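Local coordinates for protein serpin-12 (Manduca sexta, PDB 6CJ7) that probably inhibits serine proteases as a member of the serpin family and controls the prophenoloxidase activation system in larval hemolymph, at residues V24-A29 against A247-L252; G34-S39 against M374-D379; S243-L248 against P358-L363; A220-L225 against I235-L240; A279-E284 against A318-V323. One frame throughout, in Å; residues are numbered along the deposited sequence.

Contact 1 of 5, residues V24-A29 against A247-L252; sequences VFKQMA and ALLSSL
K26 holds CG beside its backbone N and anti to the carbonyl carbon (chi1 -71°), and its chain is extended from there on. This carries NZ to the C-terminal end of helix 245-251. There K26 NZ donates to L252 O at 2.6 Å, from above the carbonyl plane and 45° out of it. NZ of K26 also makes two weak bonds, to L249 O at 3.1 Å and to S250 O at 3.4 Å. The ammonium group thus sits among carbonyls at a helix end, where its charge would probably suit the helix dipole. The apolar part of the contact centres on L249. CG of L249 is anti to the backbone N, and the two methyls are turned to helix 19-31. CD2 of L249 meets A29 CB at 3.5 Å and F25 CE2 at 3.7 Å. CD1 of L249 lies in the plane of the F25 ring, at its edge, 3.9 Å from F25 CE2. The two short helical segments run roughly antiparallel, with axes 10.3 Å apart. F25 also packs on L36 and A38 of strand 36-38 and on M374 of strand 370-377. L249 touches M374 too, so the helices share a partner there.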
# COMPACT_ATOMS: atom_id res chain seq x y z
N VAL A 24 4.27 6.41 -7.34
CA VAL A 24 3.75 5.30 -8.14
C VAL A 24 2.23 5.28 -8.08
O VAL A 24 1.55 5.17 -9.11
CB VAL A 24 4.35 3.97 -7.67
CG1 VAL A 24 3.60 2.79 -8.32
CG2 VAL A 24 5.86 3.91 -8.02
N PHE A 25 1.67 5.40 -6.88
CA PHE A 25 0.21 5.39 -6.75
C PHE A 25 -0.41 6.52 -7.55
O PHE A 25 -1.41 6.32 -8.25
CB PHE A 25 -0.18 5.49 -5.27
CG PHE A 25 -1.68 5.55 -5.05
CD1 PHE A 25 -2.44 4.38 -5.02
CD2 PHE A 25 -2.32 6.77 -4.88
CE1 PHE A 25 -3.83 4.44 -4.82
CE2 PHE A 25 -3.71 6.83 -4.69
CZ PHE A 25 -4.46 5.67 -4.65
N LYS A 26 0.16 7.73 -7.44
CA LYS A 26 -0.41 8.86 -8.17
C LYS A 26 -0.29 8.66 -9.67
O LYS A 26 -1.21 9.03 -10.42
CB LYS A 26 0.28 10.16 -7.74
CG LYS A 26 -0.09 10.59 -6.31
CD LYS A 26 0.33 12.02 -6.05
CE LYS A 26 -0.07 12.47 -4.65
NZ LYS A 26 0.11 13.95 -4.52
N GLN A 27 0.82 8.08 -10.13
CA GLN A 27 0.96 7.81 -11.56
C GLN A 27 -0.11 6.84 -12.04
O GLN A 27 -0.77 7.08 -13.05
CB GLN A 27 2.36 7.27 -11.86
CG GLN A 27 2.58 6.90 -13.34
CD GLN A 27 2.43 8.09 -14.26
OE1 GLN A 27 2.89 9.19 -13.96
NE2 GLN A 27 1.76 7.89 -15.39
N MET A 28 -0.31 5.76 -11.28
CA MET A 28 -1.32 4.76 -11.62
C MET A 28 -2.73 5.36 -11.65
O MET A 28 -3.58 4.91 -12.41
CB MET A 28 -1.26 3.59 -10.64
CG MET A 28 0.06 2.84 -10.65
SD MET A 28 0.13 1.55 -9.39
CE MET A 28 -0.62 0.18 -10.27
N ALA A 29 -2.97 6.36 -10.81
CA ALA A 29 -4.28 7.00 -10.75
C ALA A 29 -4.58 7.84 -11.99
O ALA A 29 -5.75 7.98 -12.36
CB ALA A 29 -4.38 7.85 -9.48
N ALA A 247 -8.40 15.59 -9.02
CA ALA A 247 -7.76 16.88 -8.73
C ALA A 247 -7.23 16.90 -7.31
O ALA A 247 -6.09 17.32 -7.06
CB ALA A 247 -8.76 18.02 -8.95
N LEU A 248 -8.05 16.44 -6.36
CA LEU A 248 -7.61 16.34 -4.97
C LEU A 248 -6.36 15.50 -4.84
O LEU A 248 -5.37 15.92 -4.22
CB LEU A 248 -8.75 15.76 -4.13
CG LEU A 248 -8.39 15.35 -2.70
CD1 LEU A 248 -7.97 16.57 -1.91
CD2 LEU A 248 -9.58 14.66 -2.05
N LEU A 249 -6.36 14.31 -5.45
CA LEU A 249 -5.24 13.40 -5.26
C LEU A 249 -3.96 13.96 -5.85
O LEU A 249 -2.88 13.84 -5.25
CB LEU A 249 -5.57 12.03 -5.86
CG LEU A 249 -4.41 11.04 -5.86
CD1 LEU A 249 -3.97 10.74 -4.43
CD2 LEU A 249 -4.81 9.77 -6.57
N SER A 250 -4.04 14.60 -7.02
CA SER A 250 -2.85 15.15 -7.66
C SER A 250 -2.18 16.22 -6.80
O SER A 250 -0.95 16.30 -6.74
CB SER A 250 -3.20 15.72 -9.03
OG SER A 250 -3.54 14.68 -9.93
N SER A 251 -2.98 17.04 -6.11
CA SER A 251 -2.46 18.17 -5.36
C SER A 251 -2.04 17.82 -3.94
O SER A 251 -1.28 18.58 -3.33
CB SER A 251 -3.51 19.29 -5.30
OG SER A 251 -4.56 18.97 -4.41
N LEU A 252 -2.51 16.70 -3.40
CA LEU A 252 -2.35 16.40 -1.98
C LEU A 252 -0.97 15.81 -1.71
O LEU A 252 -0.65 14.72 -2.18
CB LEU A 252 -3.44 15.43 -1.54
CG LEU A 252 -3.47 15.06 -0.06
CD1 LEU A 252 -3.86 16.27 0.78
CD2 LEU A 252 -4.43 13.90 0.18

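Contact 2 of 5, residues G34-S39 against M374-D379; sequences GNLAAS and MARIMD
L36, A37 and A38 pair with R376, A375 and M374 in an antiparallel ladder of the serpin B sheet. L36 with R376 and A38 with M374 are hydrogen-bonded pairs, and A37 with A375 is the non-hydrogen-bonded pair between them. In the first pair R376 N donates to L36 O at 2.8 Å. In the last, M374 N donates to A38 O at 2.9 Å. The N-terminal end of strand 36-38 is clamped by side chains. R376 grips G34 O side-on, with NH2 at 2.9 Å and NE at 3.2 Å. The acceptor lies close to the guanidinium plane, and L36 CD2 sits over one face of the group. NH1 makes a salt bridge with D246 of helix 245-251 and also bonds to A29 O. The sheet and the two helices beside it therefore meet at this arginine. N35 grips the chain just past strand 370-377. Its chi1 of -73° sets CG beside its own backbone N. N35 OD1 then accepts from M378 N at 2.8 Å and from D379 N at 2.9 Å. N35 ND2 donates to D379 O at 2.9 Å, nearly straight at 174°. The carboxylate of D379 turns elsewhere, to K199 and T381.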
# COMPACT_ATOMS: atom_id res chain seq x y z
N GLY A 34 -11.84 4.28 -11.83
CA GLY A 34 -12.30 3.20 -10.98
C GLY A 34 -11.58 3.17 -9.65
O GLY A 34 -10.66 3.94 -9.37
N ASN A 35 -12.03 2.24 -8.80
CA ASN A 35 -11.36 2.02 -7.53
C ASN A 35 -9.88 1.74 -7.74
O ASN A 35 -9.49 1.03 -8.67
CB ASN A 35 -11.99 0.83 -6.79
CG ASN A 35 -13.34 1.16 -6.22
OD1 ASN A 35 -13.69 2.33 -6.09
ND2 ASN A 35 -14.11 0.14 -5.88
N LEU A 36 -9.05 2.32 -6.88
CA LEU A 36 -7.62 2.10 -6.95
C LEU A 36 -7.07 2.00 -5.54
O LEU A 36 -7.38 2.84 -4.69
CB LEU A 36 -6.93 3.22 -7.73
CG LEU A 36 -5.47 2.97 -8.09
CD1 LEU A 36 -5.39 1.96 -9.22
CD2 LEU A 36 -4.78 4.28 -8.45
N ALA A 37 -6.24 0.99 -5.29
CA ALA A 37 -5.68 0.77 -3.96
C ALA A 37 -4.26 0.25 -4.11
O ALA A 37 -4.00 -0.59 -4.98
CB ALA A 37 -6.51 -0.23 -3.17
N ALA A 38 -3.36 0.74 -3.26
CA ALA A 38 -1.99 0.25 -3.25
C ALA A 38 -1.33 0.68 -1.96
O ALA A 38 -1.81 1.60 -1.28
CB ALA A 38 -1.17 0.77 -4.44
N SER A 39 -0.23 0.02 -1.62
CA SER A 39 0.53 0.40 -0.43
C SER A 39 1.81 1.12 -0.82
O SER A 39 2.72 0.49 -1.36
CB SER A 39 0.87 -0.84 0.39
OG SER A 39 1.77 -0.47 1.46
N MET A 374 -3.07 3.60 0.35
CA MET A 374 -3.79 4.69 -0.29
C MET A 374 -4.91 4.10 -1.13
O MET A 374 -4.70 3.11 -1.84
CB MET A 374 -2.88 5.57 -1.16
CG MET A 374 -1.83 6.31 -0.36
SD MET A 374 -0.81 7.35 -1.40
CE MET A 374 -1.96 8.67 -1.81
N ALA A 375 -6.11 4.66 -1.02
CA ALA A 375 -7.21 4.15 -1.81
C ALA A 375 -8.01 5.31 -2.37
O ALA A 375 -8.38 6.23 -1.64
CB ALA A 375 -8.14 3.23 -1.00
N ARG A 376 -8.30 5.23 -3.67
CA ARG A 376 -9.27 6.11 -4.30
C ARG A 376 -10.56 5.31 -4.41
O ARG A 376 -10.65 4.35 -5.18
CB ARG A 376 -8.75 6.58 -5.66
CG ARG A 376 -9.77 7.36 -6.52
CD ARG A 376 -9.15 7.80 -7.81
NE ARG A 376 -9.12 6.67 -8.73
CZ ARG A 376 -8.46 6.62 -9.87
NH1 ARG A 376 -7.77 7.67 -10.28
NH2 ARG A 376 -8.50 5.52 -10.61
N ILE A 377 -11.56 5.68 -3.61
CA ILE A 377 -12.81 4.94 -3.54
C ILE A 377 -13.79 5.62 -4.47
O ILE A 377 -14.39 6.65 -4.13
CB ILE A 377 -13.34 4.86 -2.10
CG1 ILE A 377 -12.24 4.36 -1.17
CG2 ILE A 377 -14.60 4.01 -2.06
CD1 ILE A 377 -12.00 2.89 -1.24
N MET A 378 -13.95 5.05 -5.68
CA MET A 378 -14.96 5.48 -6.64
C MET A 378 -16.30 4.79 -6.43
O MET A 378 -17.33 5.33 -6.86
CB MET A 378 -14.52 5.20 -8.08
CG MET A 378 -13.21 5.83 -8.50
SD MET A 378 -13.03 7.61 -8.13
CE MET A 378 -14.00 8.45 -9.46
N ASP A 379 -16.30 3.60 -5.86
CA ASP A 379 -17.52 2.80 -5.75
C ASP A 379 -17.33 1.83 -4.60
O ASP A 379 -16.69 0.78 -4.77
CB ASP A 379 -17.79 2.04 -7.06
CG ASP A 379 -19.11 1.28 -7.04
OD1 ASP A 379 -19.71 1.12 -5.96
OD2 ASP A 379 -19.55 0.82 -8.13

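Contact 3 of 5, residues S243-L248 against P358-L363; sequences SNVDAL and PFLAIL
V245 is the first residue of 243-248 to touch strand 359-365, and N244 just before it is the N-cap of helix 245-251. OD1 of N244 accepts from A247 N at 3.0 Å, with a straight N-H (172°), and more weakly from D246 N. The cap closes the first turn of the helix, and V245 points from that turn at the strand. The chi1 of V245, 67°, places CG1 between its backbone N and carbonyl carbon, with CG2 anti to the N. The two methyls take different partners. V245 CG1 meets P358 CB at 4.0 Å, the two side chains crossing at about a right angle. V245 CG2 presses on L360 CD2 at 3.5 Å, tighter than usual for two methyls, and lies 3.9 Å from the carbonyl carbon C of F359. The setting is the B sheet of the serpin fold, with a short helix laid on one of its faces. No hydrogen bond joins the two segments. One turn after V245, L248 slides past L360 in the opposite direction. L248 CD2 lies 3.9 Å from L360 CD1. The two methyls of L360 are shared out, CD2 to V245 and CD1 to L248. F359 points to the other face of the sheet, where it packs on V236, L238 and I377.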
# COMPACT_ATOMS: atom_id res chain seq x y z
N SER A 243 -14.82 20.60 -6.58
CA SER A 243 -13.64 19.86 -7.02
C SER A 243 -14.03 18.41 -7.26
O SER A 243 -15.20 18.04 -7.22
CB SER A 243 -12.51 19.99 -5.98
OG SER A 243 -11.32 19.41 -6.47
N ASN A 244 -13.01 17.58 -7.52
CA ASN A 244 -13.20 16.16 -7.73
C ASN A 244 -11.99 15.42 -7.18
O ASN A 244 -10.94 16.01 -6.89
CB ASN A 244 -13.40 15.83 -9.21
CG ASN A 244 -12.17 16.14 -10.03
OD1 ASN A 244 -11.23 15.36 -10.06
ND2 ASN A 244 -12.18 17.30 -10.69
N VAL A 245 -12.13 14.09 -7.07
CA VAL A 245 -11.18 13.30 -6.30
C VAL A 245 -9.83 13.16 -7.00
O VAL A 245 -8.81 13.00 -6.34
CB VAL A 245 -11.81 11.92 -5.99
CG1 VAL A 245 -12.02 11.10 -7.26
CG2 VAL A 245 -11.00 11.17 -4.97
N ASP A 246 -9.79 13.26 -8.33
CA ASP A 246 -8.50 13.15 -8.99
C ASP A 246 -7.72 14.45 -8.93
O ASP A 246 -6.49 14.42 -8.77
CB ASP A 246 -8.71 12.65 -10.42
CG ASP A 246 -8.99 11.15 -10.45
OD1 ASP A 246 -8.15 10.38 -9.91
OD2 ASP A 246 -10.05 10.75 -10.97
N ALA A 247 -8.40 15.59 -9.02
CA ALA A 247 -7.76 16.88 -8.73
C ALA A 247 -7.23 16.90 -7.31
O ALA A 247 -6.09 17.32 -7.06
CB ALA A 247 -8.76 18.02 -8.95
N LEU A 248 -8.05 16.44 -6.36
CA LEU A 248 -7.61 16.34 -4.97
C LEU A 248 -6.36 15.50 -4.84
O LEU A 248 -5.37 15.92 -4.22
CB LEU A 248 -8.75 15.76 -4.13
CG LEU A 248 -8.39 15.35 -2.70
CD1 LEU A 248 -7.97 16.57 -1.91
CD2 LEU A 248 -9.58 14.66 -2.05
N PRO A 358 -17.27 9.99 -4.44
CA PRO A 358 -15.89 9.50 -4.42
C PRO A 358 -14.97 10.27 -3.46
O PRO A 358 -15.05 11.50 -3.33
CB PRO A 358 -15.45 9.68 -5.88
CG PRO A 358 -16.67 9.45 -6.63
CD PRO A 358 -17.79 10.09 -5.82
N PHE A 359 -14.08 9.53 -2.81
CA PHE A 359 -13.24 10.08 -1.75
C PHE A 359 -11.93 9.32 -1.70
O PHE A 359 -11.78 8.26 -2.32
CB PHE A 359 -13.94 10.04 -0.38
CG PHE A 359 -14.27 8.65 0.10
CD1 PHE A 359 -15.49 8.06 -0.22
CD2 PHE A 359 -13.40 7.96 0.92
CE1 PHE A 359 -15.81 6.79 0.24
CE2 PHE A 359 -13.70 6.69 1.38
CZ PHE A 359 -14.90 6.10 1.04
N LEU A 360 -10.98 9.87 -0.96
CA LEU A 360 -9.67 9.27 -0.74
C LEU A 360 -9.58 8.75 0.68
O LEU A 360 -10.01 9.43 1.62
CB LEU A 360 -8.55 10.28 -0.94
CG LEU A 360 -8.33 10.90 -2.31
CD1 LEU A 360 -7.06 11.74 -2.22
CD2 LEU A 360 -8.20 9.81 -3.38
N ALA A 361 -9.02 7.56 0.86
CA ALA A 361 -8.75 7.04 2.19
C ALA A 361 -7.29 6.67 2.29
O ALA A 361 -6.74 6.02 1.40
CB ALA A 361 -9.64 5.83 2.50
N ILE A 362 -6.65 7.06 3.39
CA ILE A 362 -5.23 6.81 3.60
C ILE A 362 -5.09 6.13 4.95
O ILE A 362 -5.58 6.65 5.96
CB ILE A 362 -4.41 8.10 3.56
CG1 ILE A 362 -4.52 8.75 2.18
CG2 ILE A 362 -2.93 7.82 3.90
CD1 ILE A 362 -3.84 10.09 2.06
N LEU A 363 -4.48 4.95 4.97
CA LEU A 363 -4.15 4.29 6.22
C LEU A 363 -2.78 4.77 6.66
O LEU A 363 -1.79 4.59 5.93
CB LEU A 363 -4.19 2.77 6.08
CG LEU A 363 -3.86 2.07 7.41
CD1 LEU A 363 -5.05 2.20 8.38
CD2 LEU A 363 -3.48 0.61 7.17

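Contact 4 of 5, residues A220-L225 against I235-L240; sequences AKVVVL and IVVLPL
A220 and V237 mark the tightly packed side of this antiparallel hairpin, with A220 CB 3.7 Å from V237 CG1. V222 and V224 extend that face and meet V237 and I235. V222 lies side by side with both of these, pointing the same way. The backbones are joined by four bonds in two hydrogen-bonded pairs. K221 N donates to L238 O and L238 N to K221 O, each at 2.9 Å. V223 N reaches V236 O at 3.1 Å, and V236 N reaches V223 O at 3.0 Å with an almost straight N-H (175°). V222 with V237 between them, and A220 with P239 and V224 with I235 beyond them, are non-hydrogen-bonded pairs, and CA-H groups there turn to the same carbonyls. On the opposite face V223 stands beside V236, with V223 CG1 4.0 Å from V236 CB. The branch is set by a chi1 of 71°, which tucks CG1 between the backbone N and the carbonyl carbon. L225 comes in at a slant and lays CD1 4.1 Å from V236 CG2.

The looser side is at the open end of the hairpin, away from the turn between the strands. K221 and L240 are partly exposed. Their side chains cross at about a right angle, with L240 CD2 3.8 Å from K221 CG. The extended K221 chain then leads off, and NZ bonds to Y352 O. L248 of helix 245-251 covers A220, V237 and P239. On the other face, F353 of strand 351-354 touches K221, V236 and L238. Strand 198-215 flanks the hairpin beside 220-226, and strand 359-365 beside 232-239.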
# COMPACT_ATOMS: atom_id res chain seq x y z
N ALA A 220 -11.08 20.45 0.22
CA ALA A 220 -11.55 19.15 0.69
C ALA A 220 -11.75 19.16 2.19
O ALA A 220 -11.07 19.90 2.92
CB ALA A 220 -10.57 18.04 0.30
N LYS A 221 -12.67 18.33 2.65
CA LYS A 221 -12.85 18.07 4.07
C LYS A 221 -11.99 16.88 4.47
O LYS A 221 -11.75 15.97 3.68
CB LYS A 221 -14.31 17.77 4.41
CG LYS A 221 -15.26 18.92 4.25
CD LYS A 221 -16.68 18.42 4.46
CE LYS A 221 -17.70 19.54 4.33
NZ LYS A 221 -19.06 19.08 4.72
N VAL A 222 -11.53 16.89 5.73
CA VAL A 222 -10.64 15.87 6.26
C VAL A 222 -11.18 15.41 7.61
O VAL A 222 -11.53 16.24 8.45
CB VAL A 222 -9.20 16.41 6.44
CG1 VAL A 222 -8.29 15.35 7.07
CG2 VAL A 222 -8.64 16.88 5.10
N VAL A 223 -11.22 14.09 7.83
CA VAL A 223 -11.43 13.55 9.17
C VAL A 223 -10.39 12.46 9.43
O VAL A 223 -10.01 11.72 8.51
CB VAL A 223 -12.88 13.02 9.37
CG1 VAL A 223 -13.14 11.75 8.59
CG2 VAL A 223 -13.18 12.82 10.86
N VAL A 224 -9.89 12.39 10.66
CA VAL A 224 -8.90 11.41 11.09
C VAL A 224 -9.58 10.44 12.05
O VAL A 224 -10.02 10.85 13.13
CB VAL A 224 -7.70 12.08 11.78
CG1 VAL A 224 -6.70 11.03 12.25
CG2 VAL A 224 -7.04 13.10 10.85
N LEU A 225 -9.66 9.17 11.65
CA LEU A 225 -10.36 8.17 12.45
C LEU A 225 -9.35 7.23 13.10
O LEU A 225 -8.70 6.45 12.38
CB LEU A 225 -11.34 7.39 11.57
CG LEU A 225 -12.24 8.27 10.70
CD1 LEU A 225 -13.03 7.44 9.70
CD2 LEU A 225 -13.15 9.10 11.60
N ILE A 235 -7.32 8.23 7.43
CA ILE A 235 -7.47 9.63 7.08
C ILE A 235 -8.34 9.67 5.84
O ILE A 235 -7.98 9.09 4.80
CB ILE A 235 -6.10 10.30 6.86
CG1 ILE A 235 -5.27 10.18 8.14
CG2 ILE A 235 -6.28 11.77 6.46
CD1 ILE A 235 -3.82 10.59 7.97
N VAL A 236 -9.51 10.28 5.95
CA VAL A 236 -10.48 10.30 4.86
C VAL A 236 -10.59 11.73 4.36
O VAL A 236 -10.78 12.66 5.15
CB VAL A 236 -11.85 9.76 5.32
CG1 VAL A 236 -12.83 9.73 4.15
CG2 VAL A 236 -11.69 8.38 5.95
N VAL A 237 -10.47 11.90 3.05
CA VAL A 237 -10.39 13.21 2.44
C VAL A 237 -11.45 13.27 1.36
O VAL A 237 -11.47 12.44 0.45
CB VAL A 237 -8.99 13.48 1.86
CG1 VAL A 237 -8.85 14.94 1.49
CG2 VAL A 237 -7.90 13.08 2.86
N LEU A 238 -12.35 14.25 1.47
CA LEU A 238 -13.56 14.31 0.67
C LEU A 238 -13.57 15.61 -0.12
O LEU A 238 -13.58 16.70 0.48
CB LEU A 238 -14.77 14.23 1.58
CG LEU A 238 -16.18 14.21 1.01
CD1 LEU A 238 -16.42 12.99 0.17
CD2 LEU A 238 -17.19 14.29 2.15
N PRO A 239 -13.56 15.58 -1.46
CA PRO A 239 -13.56 16.82 -2.23
C PRO A 239 -14.83 17.61 -1.98
O PRO A 239 -15.91 17.05 -1.78
CB PRO A 239 -13.49 16.34 -3.68
CG PRO A 239 -13.13 14.92 -3.63
CD PRO A 239 -13.60 14.37 -2.31
N LEU A 240 -14.69 18.92 -1.96
CA LEU A 240 -15.86 19.77 -1.93
C LEU A 240 -16.55 19.76 -3.29
O LEU A 240 -16.00 19.28 -4.29
CB LEU A 240 -15.48 21.21 -1.53
CG LEU A 240 -14.65 21.30 -0.25
CD1 LEU A 240 -14.18 22.73 -0.02
CD2 LEU A 240 -15.43 20.78 0.94

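Contact 5 of 5, residues A279-E284 against A318-V323; sequences ADINLE and ALHSAV
D280 and S321 meet across this antiparallel strand pair, where S321 OG donates to D280 OD2 at 2.8 Å. D280 is exposed, yet its OD2 serves the hydroxyl of a buried serine. The same carboxylate oxygen makes a salt bridge with K278, so it has two partners. The backbone bonds alternate along the ladder. A279 and A322 exchange a pair of bonds, and so do I281 and H320. I281 N to H320 O is short, at 2.7 Å. L283 N then donates to A318 O at 2.9 Å, nearly along the C=O axis, just where the chain turns towards helix 284-289. N282 serves that turn. Its CG is anti to the backbone N (chi1 176°), and N282 OD1 accepts from E284 N at 3.0 Å, a capping bond. A water donates to N282 OD1 at 2.6 Å and accepts from A318 N at 2.9 Å. A318 N is thus tied to the cap through one water.

The buried H320 ring lies alongside I281, whose CD1 is 4.0 Å from H320 CD2. L283 CD1 packs on H320 CB at 3.8 Å. Both ring nitrogens are satisfied beyond the pair, ND1 by N169 O and NE2 by S39 N. This is consistent with a proton on ND1. A histidine of strand 317-326 bonded to strand 165-174 and to the start of helix 40-51 is typical of the serpin shutter region in the A sheet.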
# COMPACT_ATOMS: atom_id res chain seq x y z
N ALA A 279 -6.61 -5.13 -4.45
CA ALA A 279 -5.96 -4.86 -5.72
C ALA A 279 -4.78 -5.79 -5.88
O ALA A 279 -3.98 -5.93 -4.95
CB ALA A 279 -5.51 -3.40 -5.81
N ASP A 280 -4.66 -6.41 -7.04
CA ASP A 280 -3.48 -7.18 -7.44
C ASP A 280 -2.85 -6.47 -8.63
O ASP A 280 -3.52 -6.26 -9.65
CB ASP A 280 -3.83 -8.62 -7.82
CG ASP A 280 -4.57 -9.35 -6.73
OD1 ASP A 280 -5.58 -10.01 -7.06
OD2 ASP A 280 -4.15 -9.29 -5.55
N ILE A 281 -1.57 -6.13 -8.52
CA ILE A 281 -0.93 -5.18 -9.43
C ILE A 281 0.38 -5.74 -9.96
O ILE A 281 1.26 -6.13 -9.18
CB ILE A 281 -0.67 -3.83 -8.74
CG1 ILE A 281 -1.97 -3.21 -8.23
CG2 ILE A 281 0.04 -2.91 -9.68
CD1 ILE A 281 -1.72 -2.03 -7.33
N ASN A 282 0.51 -5.75 -11.28
CA ASN A 282 1.79 -5.98 -11.94
C ASN A 282 2.49 -4.63 -12.09
O ASN A 282 2.02 -3.76 -12.83
CB ASN A 282 1.54 -6.66 -13.28
CG ASN A 282 2.81 -6.87 -14.09
OD1 ASN A 282 3.88 -6.34 -13.79
ND2 ASN A 282 2.68 -7.65 -15.16
N LEU A 283 3.59 -4.46 -11.36
CA LEU A 283 4.25 -3.16 -11.29
C LEU A 283 5.19 -2.87 -12.45
O LEU A 283 5.71 -1.75 -12.54
CB LEU A 283 5.05 -3.05 -9.98
CG LEU A 283 4.17 -2.99 -8.72
CD1 LEU A 283 5.07 -3.19 -7.51
CD2 LEU A 283 3.42 -1.66 -8.62
N GLU A 284 5.44 -3.81 -13.35
CA GLU A 284 6.43 -3.54 -14.40
C GLU A 284 6.04 -2.35 -15.28
O GLU A 284 6.90 -1.49 -15.51
CB GLU A 284 6.68 -4.80 -15.23
CG GLU A 284 7.69 -4.58 -16.36
CD GLU A 284 7.79 -5.76 -17.31
OE1 GLU A 284 6.84 -6.58 -17.39
OE2 GLU A 284 8.81 -5.88 -17.99
N ALA A 318 7.35 -8.28 -10.92
CA ALA A 318 7.27 -7.48 -9.70
C ALA A 318 5.79 -7.32 -9.40
O ALA A 318 5.07 -6.64 -10.15
CB ALA A 318 7.95 -6.13 -9.87
N LEU A 319 5.33 -7.96 -8.33
CA LEU A 319 3.90 -8.12 -8.08
C LEU A 319 3.55 -7.56 -6.71
O LEU A 319 4.26 -7.82 -5.72
CB LEU A 319 3.50 -9.60 -8.16
CG LEU A 319 3.89 -10.28 -9.47
CD1 LEU A 319 3.59 -11.77 -9.43
CD2 LEU A 319 3.15 -9.62 -10.61
N HIS A 320 2.46 -6.80 -6.65
CA HIS A 320 2.00 -6.17 -5.43
C HIS A 320 0.52 -6.44 -5.23
O HIS A 320 -0.27 -6.36 -6.16
CB HIS A 320 2.24 -4.64 -5.48
CG HIS A 320 1.62 -3.89 -4.32
ND1 HIS A 320 1.82 -4.26 -3.01
CD2 HIS A 320 0.81 -2.81 -4.30
CE1 HIS A 320 1.14 -3.43 -2.22
NE2 HIS A 320 0.54 -2.53 -2.98
N SER A 321 0.14 -6.78 -4.00
CA SER A 321 -1.27 -6.92 -3.67
C SER A 321 -1.56 -6.14 -2.39
O SER A 321 -0.74 -6.12 -1.46
CB SER A 321 -1.67 -8.38 -3.48
OG SER A 321 -3.06 -8.46 -3.14
N ALA A 322 -2.74 -5.53 -2.34
CA ALA A 322 -3.12 -4.70 -1.20
C ALA A 322 -4.59 -4.94 -0.91
O ALA A 322 -5.42 -4.85 -1.82
CB ALA A 322 -2.87 -3.21 -1.50
N VAL A 323 -4.91 -5.25 0.34
CA VAL A 323 -6.30 -5.47 0.76
C VAL A 323 -6.57 -4.62 2.00
O VAL A 323 -5.84 -4.73 2.99
CB VAL A 323 -6.59 -6.95 1.08
CG1 VAL A 323 -8.02 -7.11 1.60
CG2 VAL A 323 -6.38 -7.84 -0.15
O HOH W 1 6.01 -7.81 -13.44

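How the contacts relate
Contacts 2 to 5 are buried, contact 5 with D280 and N282 exposed at its border. Contact 1 is only partly buried. Contacts 2, 3 and 4 belong to the B-sheet part of the fold. Contacts 1 and 3 share helix 245-251, which also packs on contact 4. Contacts 1, 2 and 3 come together round R376, and backbone bonds tie contact 3 to contact 4. Contact 5 lies in the A sheet, about 26 Å from contact 4 between centres, and reaches contact 2 through S39 N and H320 NE2. Contact 3 is wholly apolar across its segments. Contacts 2, 4 and 5 are backbone-bonded strand pairs; 4 packs mainly apolar side chains, while 2 and 5 add polar ones. Contact 1 depends on a lysine at a helix end.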